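Tetraacyldisaccharide 4'-kinase (Aquifex aeolicus, PDB 4ITL) probably transfers the gamma-phosphate of ATP to the 4'-position of a tetraacyldisaccharide 1-phosphate, yielding lipid IVA in lipid A biosynthesis. Local coordinates at residues Q188-F193 against M204-C209; C210-D215 against A293-V298; I69-Y74 against I136-F141. All coordinates share one frame; numbering follows the deposited sequence.

Contact 1: Q188-F193 against M204-C209; sequences QEVEPF and MFREFC. With ACP (phosphomethylphosphonic acid adenylate ester), chain B.
E189 and R206 form a salt bridge that joins the loop following strand 182-185 to strand 201-212, beside the adenine of the bound nucleotide analogue in this P-loop kinase. The glutamate folds back over the strand: its CG sits between the backbone N and the carbonyl carbon (chi1 69°), and a second bend at chi2 brings the carboxylate round to R206. E189 OE2 takes two hydrogen bonds, from R206 NE at 2.9 Å and from R206 NH2. Both N-H groups point along the guanidinium plane, but NH2 meets OE2 nearly along the C-O direction while NE comes from above the carboxylate. E189 OE1 accepts a hydrogen bond from the backbone N of R206 at 2.8 Å, also from above that plane, and receives a proton of a water that donates a second one to M204 O. One glutamate therefore holds both main chain and side chain of R206. The NH2 group has a further partner in Q240, which also bonds the nucleotide, and R206 NH1 lies 3.3 Å from N7 of the adenine. Over one face of the guanidinium lies F208 CZ, and the edge of the F208 ring meets E189 CG and adenine N1. One residue earlier in the loop, Q188 N makes a weak hydrogen bond to M204 O, and Q188 CB makes a CH-pi contact over the face of F205, 3.4 Å from the ring centroid.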
loop_
_atom_site.group_PDB
_atom_site.type_symbol
_atom_site.label_atom_id
_atom_site.label_comp_id
_atom_site.label_asym_id
_atom_site.label_seq_id
_atom_site.Cartn_x
_atom_site.Cartn_y
_atom_site.Cartn_z
ATOM N N GLN A 188 6.005 -3.316 12.586
ATOM C CA GLN A 188 6.530 -3.434 13.958
ATOM C C GLN A 188 6.153 -4.771 14.623
ATOM O O GLN A 188 6.887 -5.237 15.497
ATOM C CB GLN A 188 6.032 -2.275 14.840
ATOM C CG GLN A 188 6.581 -0.884 14.452
ATOM C CD GLN A 188 8.079 -0.771 14.718
ATOM O OE1 GLN A 188 8.576 -1.371 15.645
ATOM N NE2 GLN A 188 8.800 -0.048 13.870
ATOM N N GLU A 189 5.023 -5.377 14.222
ATOM C CA GLU A 189 4.570 -6.647 14.817
ATOM C C GLU A 189 5.412 -7.844 14.349
ATOM O O GLU A 189 5.371 -8.882 14.946
ATOM C CB GLU A 189 3.068 -6.893 14.537
ATOM C CG GLU A 189 2.666 -7.195 13.073
ATOM C CD GLU A 189 3.008 -6.070 12.041
ATOM O OE1 GLU A 189 2.957 -4.850 12.357
ATOM O OE2 GLU A 189 3.323 -6.413 10.890
ATOM N N VAL A 190 6.211 -7.677 13.304
ATOM C CA VAL A 190 7.048 -8.773 12.782
ATOM C C VAL A 190 8.557 -8.472 12.829
ATOM O O VAL A 190 9.356 -9.367 13.058
ATOM C CB VAL A 190 6.713 -9.060 11.299
ATOM C CG1 VAL A 190 7.163 -10.457 10.913
ATOM C CG2 VAL A 190 5.243 -8.915 11.055
ATOM N N GLU A 191 8.946 -7.222 12.539
ATOM C CA GLU A 191 10.348 -6.816 12.647
ATOM C C GLU A 191 10.378 -5.502 13.372
ATOM O O GLU A 191 10.512 -4.436 12.745
ATOM C CB GLU A 191 10.979 -6.646 11.267
ATOM C CG GLU A 191 10.865 -7.861 10.374
ATOM C CD GLU A 191 11.914 -8.919 10.666
ATOM O OE1 GLU A 191 12.938 -8.597 11.314
ATOM O OE2 GLU A 191 11.708 -10.082 10.237
ATOM N N PRO A 192 10.195 -5.549 14.692
ATOM C CA PRO A 192 10.179 -4.271 15.419
ATOM C C PRO A 192 11.512 -3.524 15.298
ATOM O O PRO A 192 12.526 -4.183 15.190
ATOM C CB PRO A 192 9.951 -4.701 16.866
ATOM C CG PRO A 192 10.563 -6.087 16.935
ATOM C CD PRO A 192 10.377 -6.711 15.582
ATOM N N PHE A 193 11.506 -2.186 15.289
ATOM C CA PHE A 193 12.759 -1.409 15.273
ATOM C C PHE A 193 12.515 0.057 15.661
ATOM O O PHE A 193 11.370 0.553 15.654
ATOM C CB PHE A 193 13.477 -1.501 13.911
ATOM C CG PHE A 193 12.835 -0.650 12.807
ATOM C CD1 PHE A 193 13.461 0.522 12.339
ATOM C CD2 PHE A 193 11.615 -1.012 12.253
ATOM C CE1 PHE A 193 12.864 1.310 11.328
ATOM C CE2 PHE A 193 11.020 -0.227 11.251
ATOM C CZ PHE A 193 11.646 0.919 10.795
ATOM N N MET A 204 3.966 1.899 13.234
ATOM C CA MET A 204 2.739 1.267 12.735
ATOM C C MET A 204 2.721 -0.228 13.028
ATOM O O MET A 204 3.706 -0.924 12.766
ATOM C CB MET A 204 2.625 1.427 11.228
ATOM C CG MET A 204 1.413 0.758 10.635
ATOM S SD MET A 204 1.257 1.228 8.907
ATOM C CE MET A 204 0.964 -0.328 8.130
ATOM N N PHE A 205 1.600 -0.704 13.557
ATOM C CA PHE A 205 1.413 -2.121 13.894
ATOM C C PHE A 205 0.201 -2.680 13.140
ATOM O O PHE A 205 -0.807 -1.993 12.973
ATOM C CB PHE A 205 1.167 -2.294 15.394
ATOM C CG PHE A 205 2.395 -2.067 16.249
ATOM C CD1 PHE A 205 3.191 -3.130 16.661
ATOM C CD2 PHE A 205 2.739 -0.796 16.654
ATOM C CE1 PHE A 205 4.321 -2.903 17.489
ATOM C CE2 PHE A 205 3.837 -0.573 17.473
ATOM C CZ PHE A 205 4.628 -1.628 17.884
ATOM N N ARG A 206 0.319 -3.916 12.666
ATOM C CA ARG A 206 -0.800 -4.634 12.096
ATOM C C ARG A 206 -1.302 -5.612 13.127
ATOM O O ARG A 206 -0.551 -6.493 13.586
ATOM C CB ARG A 206 -0.386 -5.348 10.809
ATOM C CG ARG A 206 -0.045 -4.361 9.691
ATOM C CD ARG A 206 0.417 -5.046 8.414
ATOM N NE ARG A 206 1.571 -5.879 8.690
ATOM C CZ ARG A 206 2.103 -6.718 7.815
ATOM N NH1 ARG A 206 1.607 -6.803 6.594
ATOM N NH2 ARG A 206 3.128 -7.475 8.162
ATOM N N GLU A 207 -2.558 -5.435 13.535
ATOM C CA GLU A 207 -3.150 -6.321 14.564
ATOM C C GLU A 207 -4.008 -7.369 13.846
ATOM O O GLU A 207 -5.101 -7.079 13.344
ATOM C CB GLU A 207 -3.991 -5.501 15.532
ATOM C CG GLU A 207 -4.654 -6.240 16.691
ATOM C CD GLU A 207 -5.879 -5.482 17.167
ATOM O OE1 GLU A 207 -5.916 -5.040 18.322
ATOM O OE2 GLU A 207 -6.811 -5.296 16.365
ATOM N N PHE A 208 -3.478 -8.579 13.761
ATOM C CA PHE A 208 -4.110 -9.654 13.022
ATOM C C PHE A 208 -5.223 -10.238 13.838
ATOM O O PHE A 208 -4.982 -10.970 14.762
ATOM C CB PHE A 208 -3.066 -10.705 12.696
ATOM C CG PHE A 208 -2.090 -10.224 11.714
ATOM C CD1 PHE A 208 -0.866 -9.733 12.133
ATOM C CD2 PHE A 208 -2.435 -10.142 10.369
ATOM C CE1 PHE A 208 0.032 -9.211 11.220
ATOM C CE2 PHE A 208 -1.543 -9.623 9.445
ATOM C CZ PHE A 208 -0.302 -9.155 9.871
ATOM N N CYS A 209 -6.448 -9.902 13.480
ATOM C CA CYS A 209 -7.576 -10.130 14.357
ATOM C C CYS A 209 -8.738 -10.862 13.678
ATOM O O CYS A 209 -9.671 -11.242 14.346
ATOM C CB CYS A 209 -8.088 -8.767 14.800
ATOM S SG CYS A 209 -8.607 -7.772 13.362
HETATM P PG ACP B . 3.457 -2.424 -2.820
HETATM O O1G ACP B . 2.925 -2.341 -4.238
HETATM O O2G ACP B . 4.700 -1.542 -2.578
HETATM O O3G ACP B . 3.866 -3.909 -2.560
HETATM P PB ACP B . 2.287 -2.409 -0.026
HETATM O O1B ACP B . 1.067 -1.856 0.682
HETATM O O2B ACP B . 3.484 -1.635 0.527
HETATM C C3B ACP B . 2.033 -1.922 -1.763
HETATM P PA ACP B . 2.159 -4.841 1.371
HETATM O O1A ACP B . 2.662 -4.548 2.768
HETATM O O2A ACP B . 2.603 -6.150 0.822
HETATM O O3A ACP B . 2.755 -3.888 0.213
HETATM O "O5'" ACP B . 0.564 -4.789 1.414
HETATM C "C5'" ACP B . -0.154 -5.235 0.275
HETATM C "C4'" ACP B . -1.464 -5.901 0.680
HETATM O "O4'" ACP B . -1.151 -7.291 0.786
HETATM C "C3'" ACP B . -2.047 -5.526 2.000
HETATM O "O3'" ACP B . -2.889 -4.458 1.968
HETATM C "C2'" ACP B . -2.767 -6.778 2.381
HETATM O "O2'" ACP B . -4.005 -6.981 1.773
HETATM C "C1'" ACP B . -1.815 -7.802 1.898
HETATM N N9 ACP B . -0.850 -8.256 2.897
HETATM C C8 ACP B . 0.492 -8.066 2.908
HETATM N N7 ACP B . 1.012 -8.670 4.000
HETATM C C5 ACP B . 0.020 -9.273 4.669
HETATM C C6 ACP B . -0.054 -10.032 5.837
HETATM N N6 ACP B . 1.140 -10.311 6.599
HETATM N N1 ACP B . -1.241 -10.480 6.264
HETATM C C2 ACP B . -2.387 -10.213 5.591
HETATM N N3 ACP B . -2.372 -9.488 4.451
HETATM C C4 ACP B . -1.188 -9.008 3.986
HETATM O O HOH W 1 2.999 -2.650 10.709
#

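Contact 2: C210-D215 against A293-V298; sequences CLLNSD and ALNFKV. With ACP (phosphomethylphosphonic acid adenylate ester), chain B.
L212 reaches diagonally across the strand pair to N295, the side chains passing obliquely, with L212 CD1 3.8 Å from N295 ND2. They share one face of an antiparallel ladder with C210 and A293; L212 CB and A293 CB are 4.4 Å apart. This ladder joins the end of strand 201-212 to strand 291-300. C210 with N295 and L212 with A293 are its hydrogen-bonded pairs, each closed by two backbone bonds, while L211 with L294 is the non-hydrogen-bonded pair between them. On the opposite face of the ladder, that of L211 and L294, both leucines place CG anti to the backbone N (chi1 -155° and -176°), and each lays its CD1 against a main-chain oxygen of the other strand, L211 CD1 3.6 Å from A293 O and L294 CD1 3.8 Å from C210 O. Farther along strand 291-300, past these three pairs, F296 turns its ring edge to the adenine, CE2 standing 3.5 Å from N3, and also meets the F208 ring; L294 O is 3.4 Å from adenine C2. Main-chain bonds thus hold the strands, side chains add van der Waals packing, and the F296 edge and L294 carbonyl bordering the adenine are consistent with strand 291-300 shaping the base pocket.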
loop_
_atom_site.group_PDB
_atom_site.type_symbol
_atom_site.label_atom_id
_atom_site.label_comp_id
_atom_site.label_asym_id
_atom_site.label_seq_id
_atom_site.Cartn_x
_atom_site.Cartn_y
_atom_site.Cartn_z
ATOM N N CYS A 210 -8.702 -11.003 12.357
ATOM C CA CYS A 210 -9.892 -11.366 11.592
ATOM C C CYS A 210 -9.639 -12.351 10.471
ATOM O O CYS A 210 -8.542 -12.457 9.935
ATOM C CB CYS A 210 -10.494 -10.116 10.938
ATOM S SG CYS A 210 -11.202 -8.970 12.095
ATOM N N LEU A 211 -10.705 -13.040 10.098
ATOM C CA LEU A 211 -10.699 -13.965 8.994
ATOM C C LEU A 211 -11.798 -13.543 8.020
ATOM O O LEU A 211 -12.922 -13.236 8.423
ATOM C CB LEU A 211 -10.948 -15.386 9.532
ATOM C CG LEU A 211 -10.408 -16.528 8.689
ATOM C CD1 LEU A 211 -8.916 -16.378 8.462
ATOM C CD2 LEU A 211 -10.687 -17.835 9.363
ATOM N N LEU A 212 -11.476 -13.527 6.737
ATOM C CA LEU A 212 -12.463 -13.230 5.696
ATOM C C LEU A 212 -12.697 -14.441 4.833
ATOM O O LEU A 212 -11.746 -15.127 4.464
ATOM C CB LEU A 212 -11.956 -12.117 4.801
ATOM C CG LEU A 212 -11.835 -10.746 5.447
ATOM C CD1 LEU A 212 -11.090 -9.882 4.519
ATOM C CD2 LEU A 212 -13.192 -10.171 5.694
ATOM N N ASN A 213 -13.956 -14.720 4.498
ATOM C CA ASN A 213 -14.223 -15.721 3.474
ATOM C C ASN A 213 -14.110 -15.066 2.105
ATOM O O ASN A 213 -13.906 -13.859 2.007
ATOM C CB ASN A 213 -15.560 -16.447 3.683
ATOM C CG ASN A 213 -16.790 -15.540 3.499
ATOM O OD1 ASN A 213 -16.733 -14.493 2.861
ATOM N ND2 ASN A 213 -17.918 -15.963 4.064
ATOM N N SER A 214 -14.221 -15.860 1.054
ATOM C CA SER A 214 -14.023 -15.364 -0.291
ATOM C C SER A 214 -15.159 -14.482 -0.786
ATOM O O SER A 214 -15.068 -13.940 -1.883
ATOM C CB SER A 214 -13.876 -16.529 -1.262
ATOM O OG SER A 214 -15.109 -17.220 -1.389
ATOM N N ASP A 215 -16.221 -14.336 -0.006
ATOM C CA ASP A 215 -17.203 -13.293 -0.302
ATOM C C ASP A 215 -16.904 -11.996 0.469
ATOM O O ASP A 215 -17.722 -11.077 0.479
ATOM C CB ASP A 215 -18.602 -13.773 0.048
ATOM C CG ASP A 215 -19.045 -14.932 -0.816
ATOM O OD1 ASP A 215 -18.661 -14.996 -2.014
ATOM O OD2 ASP A 215 -19.779 -15.781 -0.280
ATOM N N ALA A 293 -8.921 -15.331 3.855
ATOM C CA ALA A 293 -7.814 -14.413 3.972
ATOM C C ALA A 293 -7.681 -13.984 5.407
ATOM O O ALA A 293 -8.684 -13.669 6.055
ATOM C CB ALA A 293 -8.068 -13.191 3.120
ATOM N N LEU A 294 -6.443 -13.921 5.886
ATOM C CA LEU A 294 -6.142 -13.267 7.152
ATOM C C LEU A 294 -6.234 -11.744 6.975
ATOM O O LEU A 294 -5.652 -11.172 6.053
ATOM C CB LEU A 294 -4.736 -13.650 7.582
ATOM C CG LEU A 294 -4.242 -13.145 8.932
ATOM C CD1 LEU A 294 -4.976 -13.825 10.101
ATOM C CD2 LEU A 294 -2.756 -13.408 9.033
ATOM N N ASN A 295 -6.999 -11.093 7.843
ATOM C CA ASN A 295 -7.133 -9.642 7.808
ATOM C C ASN A 295 -6.697 -9.066 9.148
ATOM O O ASN A 295 -6.602 -9.772 10.168
ATOM C CB ASN A 295 -8.576 -9.258 7.526
ATOM C CG ASN A 295 -8.720 -7.875 6.984
ATOM O OD1 ASN A 295 -7.773 -7.274 6.424
ATOM N ND2 ASN A 295 -9.932 -7.353 7.097
ATOM N N PHE A 296 -6.435 -7.777 9.139
ATOM C CA PHE A 296 -5.864 -7.104 10.291
ATOM C C PHE A 296 -6.369 -5.677 10.394
ATOM O O PHE A 296 -6.818 -5.100 9.402
ATOM C CB PHE A 296 -4.331 -7.071 10.173
ATOM C CG PHE A 296 -3.833 -6.502 8.866
ATOM C CD1 PHE A 296 -3.474 -5.155 8.759
ATOM C CD2 PHE A 296 -3.716 -7.307 7.742
ATOM C CE1 PHE A 296 -3.022 -4.626 7.537
ATOM C CE2 PHE A 296 -3.267 -6.783 6.531
ATOM C CZ PHE A 296 -2.922 -5.437 6.430
ATOM N N LYS A 297 -6.227 -5.092 11.580
ATOM C CA LYS A 297 -6.390 -3.649 11.760
ATOM C C LYS A 297 -5.028 -2.985 11.818
ATOM O O LYS A 297 -4.037 -3.605 12.174
ATOM C CB LYS A 297 -7.103 -3.337 13.080
ATOM C CG LYS A 297 -8.517 -3.835 13.187
ATOM C CD LYS A 297 -8.917 -3.883 14.629
ATOM C CE LYS A 297 -10.319 -4.386 14.729
ATOM N NZ LYS A 297 -10.735 -4.622 16.130
ATOM N N VAL A 298 -5.007 -1.703 11.477
ATOM C CA VAL A 298 -3.779 -0.917 11.450
ATOM C C VAL A 298 -3.861 0.020 12.661
ATOM O O VAL A 298 -4.851 0.728 12.881
ATOM C CB VAL A 298 -3.619 -0.121 10.135
ATOM C CG1 VAL A 298 -2.416 0.846 10.235
ATOM C CG2 VAL A 298 -3.445 -1.085 8.957
HETATM P PG ACP B . 3.457 -2.424 -2.820
HETATM O O1G ACP B . 2.925 -2.341 -4.238
HETATM O O2G ACP B . 4.700 -1.542 -2.578
HETATM O O3G ACP B . 3.866 -3.909 -2.560
HETATM P PB ACP B . 2.287 -2.409 -0.026
HETATM O O1B ACP B . 1.067 -1.856 0.682
HETATM O O2B ACP B . 3.484 -1.635 0.527
HETATM C C3B ACP B . 2.033 -1.922 -1.763
HETATM P PA ACP B . 2.159 -4.841 1.371
HETATM O O1A ACP B . 2.662 -4.548 2.768
HETATM O O2A ACP B . 2.603 -6.150 0.822
HETATM O O3A ACP B . 2.755 -3.888 0.213
HETATM O "O5'" ACP B . 0.564 -4.789 1.414
HETATM C "C5'" ACP B . -0.154 -5.235 0.275
HETATM C "C4'" ACP B . -1.464 -5.901 0.680
HETATM O "O4'" ACP B . -1.151 -7.291 0.786
HETATM C "C3'" ACP B . -2.047 -5.526 2.000
HETATM O "O3'" ACP B . -2.889 -4.458 1.968
HETATM C "C2'" ACP B . -2.767 -6.778 2.381
HETATM O "O2'" ACP B . -4.005 -6.981 1.773
HETATM C "C1'" ACP B . -1.815 -7.802 1.898
HETATM N N9 ACP B . -0.850 -8.256 2.897
HETATM C C8 ACP B . 0.492 -8.066 2.908
HETATM N N7 ACP B . 1.012 -8.670 4.000
HETATM C C5 ACP B . 0.020 -9.273 4.669
HETATM C C6 ACP B . -0.054 -10.032 5.837
HETATM N N6 ACP B . 1.140 -10.311 6.599
HETATM N N1 ACP B . -1.241 -10.480 6.264
HETATM C C2 ACP B . -2.387 -10.213 5.591
HETATM N N3 ACP B . -2.372 -9.488 4.451
HETATM C C4 ACP B . -1.188 -9.008 3.986
#

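Contact 3: I69-Y74 against I136-F141; sequences ILSRGY and ILDDGF
S71 and D138, a buried hydroxyl and a buried carboxylate, meet just where two parallel strands part. The bonding is weak: the single proton of S71 OG lies within reach of D138 OD1 at 3.2 Å and of D138 OD2 at 3.4 Å, and which of them receives it is not settled. S71 OG also accepts the N-H of G73, an ST turn that fixes the hydroxyl beside the departing chain. With chi1 at 86°, D138 tucks its carboxylate back over its own main chain and across to S71, while its CB rests against I69 CG2. Replacing D138 by an alanine would probably leave the S71 hydroxyl without its carboxylate mate and open a gap where the strands separate. Up to D138 the parallel pairing is regular. L70 N donates to I136 O at 2.8 Å, D138 N donates to L70 O at 3.3 Å, and L70 CD1 packs on L137 CD2 at 3.7 Å, the two leucines crossing at a slant. Past it, a water bridges L70 O and the N-H of D139. R72, poorly ordered, makes a long salt bridge of 3.8 Å from NH1 to D139 OD2, whereas OD1 of D139 is paired with R171 and with the P-loop lysine K51, consistent with a Walker B-like strand end. Strand 134-137 lies between strands 67-71 and 38-43, strand 112-115 borders 67-71, and V55 of helix 51-61 and M104 of helix 99-107 both pack on I69 and D138.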
loop_
_atom_site.group_PDB
_atom_site.type_symbol
_atom_site.label_atom_id
_atom_site.label_comp_id
_atom_site.label_asym_id
_atom_site.label_seq_id
_atom_site.Cartn_x
_atom_site.Cartn_y
_atom_site.Cartn_z
ATOM N N ILE A 69 -8.142 8.505 -3.772
ATOM C CA ILE A 69 -6.799 7.925 -3.759
ATOM C C ILE A 69 -6.320 7.972 -5.202
ATOM O O ILE A 69 -7.077 7.621 -6.108
ATOM C CB ILE A 69 -6.856 6.489 -3.280
ATOM C CG1 ILE A 69 -7.200 6.468 -1.793
ATOM C CG2 ILE A 69 -5.521 5.810 -3.473
ATOM C CD1 ILE A 69 -7.622 5.107 -1.298
ATOM N N LEU A 70 -5.115 8.502 -5.422
ATOM C CA LEU A 70 -4.491 8.515 -6.736
ATOM C C LEU A 70 -3.394 7.494 -6.801
ATOM O O LEU A 70 -2.383 7.560 -6.050
ATOM C CB LEU A 70 -3.907 9.891 -7.076
ATOM C CG LEU A 70 -4.895 11.039 -7.073
ATOM C CD1 LEU A 70 -4.059 12.336 -7.274
ATOM C CD2 LEU A 70 -6.005 10.860 -8.093
ATOM N N SER A 71 -3.577 6.545 -7.712
ATOM C CA SER A 71 -2.750 5.372 -7.746
ATOM C C SER A 71 -2.239 5.217 -9.163
ATOM O O SER A 71 -2.811 5.746 -10.118
ATOM C CB SER A 71 -3.619 4.172 -7.277
ATOM O OG SER A 71 -2.876 2.976 -7.280
ATOM N N ARG A 72 -1.069 4.607 -9.295
ATOM C CA ARG A 72 -0.575 4.096 -10.573
ATOM C C ARG A 72 -1.393 2.935 -11.145
ATOM O O ARG A 72 -1.555 2.837 -12.352
ATOM C CB ARG A 72 0.898 3.725 -10.479
ATOM C CG ARG A 72 1.663 3.968 -11.763
ATOM C CD ARG A 72 3.140 4.154 -11.484
ATOM N NE ARG A 72 3.697 3.002 -10.776
ATOM C CZ ARG A 72 4.537 3.057 -9.743
ATOM N NH1 ARG A 72 4.960 1.924 -9.197
ATOM N NH2 ARG A 72 4.964 4.215 -9.247
ATOM N N GLY A 73 -1.899 2.060 -10.280
ATOM C CA GLY A 73 -2.445 0.781 -10.709
ATOM C C GLY A 73 -1.522 -0.183 -11.431
ATOM O O GLY A 73 -1.723 -0.494 -12.600
ATOM N N TYR A 74 -0.545 -0.718 -10.713
ATOM C CA TYR A 74 0.494 -1.534 -11.336
ATOM C C TYR A 74 -0.126 -2.767 -11.982
ATOM O O TYR A 74 -0.968 -3.423 -11.387
ATOM C CB TYR A 74 1.507 -1.977 -10.281
ATOM C CG TYR A 74 2.903 -2.198 -10.797
ATOM C CD1 TYR A 74 3.545 -1.233 -11.552
ATOM C CD2 TYR A 74 3.588 -3.370 -10.513
ATOM C CE1 TYR A 74 4.829 -1.428 -12.019
ATOM C CE2 TYR A 74 4.871 -3.579 -10.976
ATOM C CZ TYR A 74 5.489 -2.601 -11.729
ATOM O OH TYR A 74 6.770 -2.798 -12.194
ATOM N N ILE A 136 -5.012 11.381 -1.637
ATOM C CA ILE A 136 -3.924 10.589 -1.081
ATOM C C ILE A 136 -3.220 9.864 -2.217
ATOM O O ILE A 136 -3.853 9.076 -2.949
ATOM C CB ILE A 136 -4.429 9.533 -0.089
ATOM C CG1 ILE A 136 -5.185 10.179 1.084
ATOM C CG2 ILE A 136 -3.285 8.708 0.447
ATOM C CD1 ILE A 136 -6.045 9.149 1.859
ATOM N N LEU A 137 -1.933 10.056 -2.334
ATOM C CA LEU A 137 -1.169 9.301 -3.265
ATOM C C LEU A 137 -0.712 8.033 -2.581
ATOM O O LEU A 137 -0.183 8.099 -1.519
ATOM C CB LEU A 137 0.042 10.037 -3.740
ATOM C CG LEU A 137 -0.010 11.502 -4.127
ATOM C CD1 LEU A 137 1.278 11.936 -4.736
ATOM C CD2 LEU A 137 -1.149 11.792 -5.017
ATOM N N ASP A 138 -0.893 6.891 -3.214
ATOM C CA ASP A 138 -0.718 5.625 -2.552
ATOM C C ASP A 138 0.690 5.146 -2.675
ATOM O O ASP A 138 1.121 4.383 -1.858
ATOM C CB ASP A 138 -1.730 4.582 -3.015
ATOM C CG ASP A 138 -1.318 3.851 -4.226
ATOM O OD1 ASP A 138 -0.950 4.472 -5.191
ATOM O OD2 ASP A 138 -1.381 2.646 -4.258
ATOM N N ASP A 139 1.379 5.575 -3.711
ATOM C CA ASP A 139 2.821 5.371 -3.830
ATOM C C ASP A 139 3.576 6.593 -4.402
ATOM O O ASP A 139 4.006 6.578 -5.547
ATOM C CB ASP A 139 3.085 4.135 -4.689
ATOM C CG ASP A 139 4.518 3.682 -4.637
ATOM O OD1 ASP A 139 5.178 3.895 -3.609
ATOM O OD2 ASP A 139 4.984 3.102 -5.631
ATOM N N GLY A 140 3.710 7.649 -3.607
ATOM C CA GLY A 140 3.957 8.980 -4.136
ATOM C C GLY A 140 5.322 9.626 -3.924
ATOM O O GLY A 140 5.549 10.729 -4.400
ATOM N N PHE A 141 6.227 8.967 -3.212
ATOM C CA PHE A 141 7.396 9.643 -2.677
ATOM C C PHE A 141 8.404 10.067 -3.756
ATOM O O PHE A 141 9.032 11.131 -3.639
ATOM C CB PHE A 141 8.058 8.741 -1.643
ATOM C CG PHE A 141 9.220 9.383 -0.884
ATOM C CD1 PHE A 141 8.986 10.259 0.166
ATOM C CD2 PHE A 141 10.516 9.060 -1.193
ATOM C CE1 PHE A 141 10.035 10.809 0.880
ATOM C CE2 PHE A 141 11.586 9.603 -0.476
ATOM C CZ PHE A 141 11.337 10.482 0.558
HETATM O O HOH W 2 0.327 7.075 -6.313
HETATM O O HOH W 3 0.374 3.796 -7.089
#

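How the contacts relate
Along the chain contact 3 comes first, closing a long excursion between strands 67-71 and 134-137 that includes helices 99-107 and 119-130. Contact 1 follows, a short loop closure between the loop after strand 182-185 and strand 201-212. Contact 2 opens one residue later on that same strand and brings back the distant strand 291-300, closing the largest loop of the three. They run in series, with none nested or crossed. Contacts 1 and 2 touch through a probable hydrogen bond from E207 N to K297 O and through F208 against L294, and both reach the adenine end of the nucleotide. Contact 3 lies about 23 Å from either, centre to centre, near the P-loop lysine.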